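Erythrocyte binding antigen 140 (Plasmodium falciparum, PDB 4GF2) probably binds a host receptor on the red cell surface, glycophorin C through its sialic acids, as an adhesin used by the parasite in erythrocyte invasion. Local coordinates at residues T9-C14 and V67-K72. The protein carries 3 engineered substitutions. Residues are numbered along the deposited sequence; the frame is centred on the assembly and turned at random.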
loop_
_atom_site.group_PDB
_atom_site.type_symbol
_atom_site.label_atom_id
_atom_site.label_comp_id
_atom_site.label_asym_id
_atom_site.label_seq_id
_atom_site.Cartn_x
_atom_site.Cartn_y
_atom_site.Cartn_z
ATOM N N THR A 9 -48.186 12.537 8.895
ATOM C CA THR A 9 -48.272 11.887 7.593
ATOM C C THR A 9 -47.310 12.532 6.597
ATOM O O THR A 9 -46.615 11.839 5.855
ATOM C CB THR A 9 -49.706 11.941 7.037
ATOM O OG1 THR A 9 -50.608 11.348 7.981
ATOM C CG2 THR A 9 -49.799 11.196 5.713
ATOM N N HIS A 10 -47.269 13.861 6.588
ATOM C CA HIS A 10 -46.339 14.589 5.730
ATOM C C HIS A 10 -44.894 14.222 6.065
ATOM O O HIS A 10 -44.085 13.949 5.178
ATOM C CB HIS A 10 -46.532 16.098 5.889
ATOM C CG HIS A 10 -47.898 16.576 5.513
ATOM N ND1 HIS A 10 -48.688 15.924 4.591
ATOM C CD2 HIS A 10 -48.617 17.642 5.936
ATOM C CE1 HIS A 10 -49.834 16.568 4.461
ATOM N NE2 HIS A 10 -49.817 17.616 5.266
ATOM N N LEU A 11 -44.578 14.220 7.356
ATOM C CA LEU A 11 -43.235 13.896 7.814
ATOM C C LEU A 11 -42.798 12.513 7.347
ATOM O O LEU A 11 -41.718 12.356 6.779
ATOM C CB LEU A 11 -43.159 13.975 9.341
ATOM C CG LEU A 11 -42.930 15.373 9.916
ATOM C CD1 LEU A 11 -43.293 15.423 11.392
ATOM C CD2 LEU A 11 -41.482 15.790 9.711
ATOM N N PHE A 12 -43.636 11.512 7.586
ATOM C CA PHE A 12 -43.274 10.135 7.264
ATOM C C PHE A 12 -43.360 9.842 5.771
ATOM O O PHE A 12 -42.719 8.915 5.283
ATOM C CB PHE A 12 -44.136 9.150 8.057
ATOM C CG PHE A 12 -43.763 9.064 9.508
ATOM C CD1 PHE A 12 -42.576 8.467 9.892
ATOM C CD2 PHE A 12 -44.594 9.585 10.485
ATOM C CE1 PHE A 12 -42.222 8.389 11.224
ATOM C CE2 PHE A 12 -44.247 9.508 11.820
ATOM C CZ PHE A 12 -43.058 8.910 12.190
ATOM N N ALA A 13 -44.145 10.630 5.046
ATOM C CA ALA A 13 -44.231 10.470 3.601
ATOM C C ALA A 13 -42.837 10.595 2.987
ATOM O O ALA A 13 -42.474 9.847 2.082
ATOM C CB ALA A 13 -45.175 11.501 3.005
ATOM N N CYS A 14 -42.053 11.540 3.495
ATOM C CA CYS A 14 -40.685 11.728 3.027
ATOM C C CYS A 14 -39.724 10.861 3.832
ATOM O O CYS A 14 -38.755 10.327 3.296
ATOM C CB CYS A 14 -40.279 13.198 3.129
ATOM S SG CYS A 14 -41.207 14.298 2.033
ATOM N N VAL A 67 -41.748 22.117 1.421
ATOM C CA VAL A 67 -40.614 22.903 1.904
ATOM C C VAL A 67 -40.573 22.946 3.431
ATOM O O VAL A 67 -39.511 22.801 4.036
ATOM C CB VAL A 67 -40.605 24.346 1.339
ATOM C CG1 VAL A 67 -40.495 24.319 -0.172
ATOM C CG2 VAL A 67 -41.842 25.126 1.782
ATOM N N ASN A 68 -41.734 23.135 4.045
ATOM C CA ASN A 68 -41.836 23.193 5.499
ATOM C C ASN A 68 -41.450 21.859 6.138
ATOM O O ASN A 68 -40.830 21.826 7.201
ATOM C CB ASN A 68 -43.257 23.592 5.907
ATOM C CG ASN A 68 -43.449 23.620 7.408
ATOM O OD1 ASN A 68 -43.822 22.620 8.012
ATOM N ND2 ASN A 68 -43.197 24.772 8.016
ATOM N N THR A 69 -41.808 20.759 5.484
ATOM C CA THR A 69 -41.476 19.437 5.998
ATOM C C THR A 69 -39.981 19.191 5.838
ATOM O O THR A 69 -39.324 18.683 6.750
ATOM C CB THR A 69 -42.266 18.321 5.287
ATOM O OG1 THR A 69 -43.671 18.522 5.484
ATOM C CG2 THR A 69 -41.886 16.960 5.845
ATOM N N GLU A 70 -39.447 19.567 4.682
ATOM C CA GLU A 70 -38.018 19.444 4.424
ATOM C C GLU A 70 -37.218 20.111 5.542
ATOM O O GLU A 70 -36.215 19.570 6.004
ATOM C CB GLU A 70 -37.669 20.064 3.068
ATOM C CG GLU A 70 -36.173 20.166 2.785
ATOM C CD GLU A 70 -35.517 18.820 2.539
ATOM O OE1 GLU A 70 -36.242 17.803 2.423
ATOM O OE2 GLU A 70 -34.269 18.784 2.458
ATOM N N ALA A 71 -37.677 21.278 5.985
ATOM C CA ALA A 71 -37.022 22.002 7.076
ATOM C C ALA A 71 -37.005 21.206 8.390
ATOM O O ALA A 71 -35.948 21.037 9.000
ATOM C CB ALA A 71 -37.693 23.344 7.285
ATOM N N LYS A 72 -38.167 20.725 8.826
ATOM C CA LYS A 72 -38.247 19.904 10.035
ATOM C C LYS A 72 -37.259 18.749 9.973
ATOM O O LYS A 72 -36.496 18.510 10.911
ATOM C CB LYS A 72 -39.647 19.312 10.217
ATOM C CG LYS A 72 -40.724 20.291 10.621
ATOM C CD LYS A 72 -41.993 19.549 11.007
ATOM C CE LYS A 72 -43.165 20.493 11.219
ATOM N NZ LYS A 72 -44.385 19.746 11.641
#
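In the first of the two Duffy-binding-like (DBL) regions of this fragment, the short N-terminal helix 4-14 lies across the long helix 56-78, and Leu11 meets Thr69 and Lys72 where they cross. The local axes pass 9.7 Å apart at a crossing angle of -73°. Thr69 sits at the centre. Its methyl CG2 reaches the backbone of the other helix, 3.9 Å from Leu11 CA and 3.8 Å from His10 O; the carbonyl contact is van der Waals only. With CG2 anti to the backbone N (chi1 of OG1 -60°), the methyl faces the N-terminal helix, while OG1 folds back to hydrogen-bond Ile65 O one turn earlier in its own helix. That hydroxyl thus has its polar partner at home, and across the crossing it merely brushes His10 CB at 3.8 Å.

Leu11 closes one flank. Its CD2 methyl comes within 4.1 Å of Thr69 CG2 and touches Lys72 at both CB and CD, each 4.0 Å away. Beyond CG the lysine chain is extended, and Leu11 lies across its aliphatic part at about a right angle, so the methylenes rather than the amine make the contact. No hydrogen bond or salt bridge joins the two segments; apolar groups carry the crossing.

Covalent and polar ties lie around it. Cys14, at the end of the N-terminal helix, is disulfide-bonded to Cys44, whose backbone N hydrogen-bonds Glu70 OE1; the same carboxylate oxygen forms a salt bridge with Lys17. Leu11 and Cys14 also pack on Leu73 of helix 56-78, Ala13 rests on helix 46-49, and Val67 and Ala71 pack against helix 83-101.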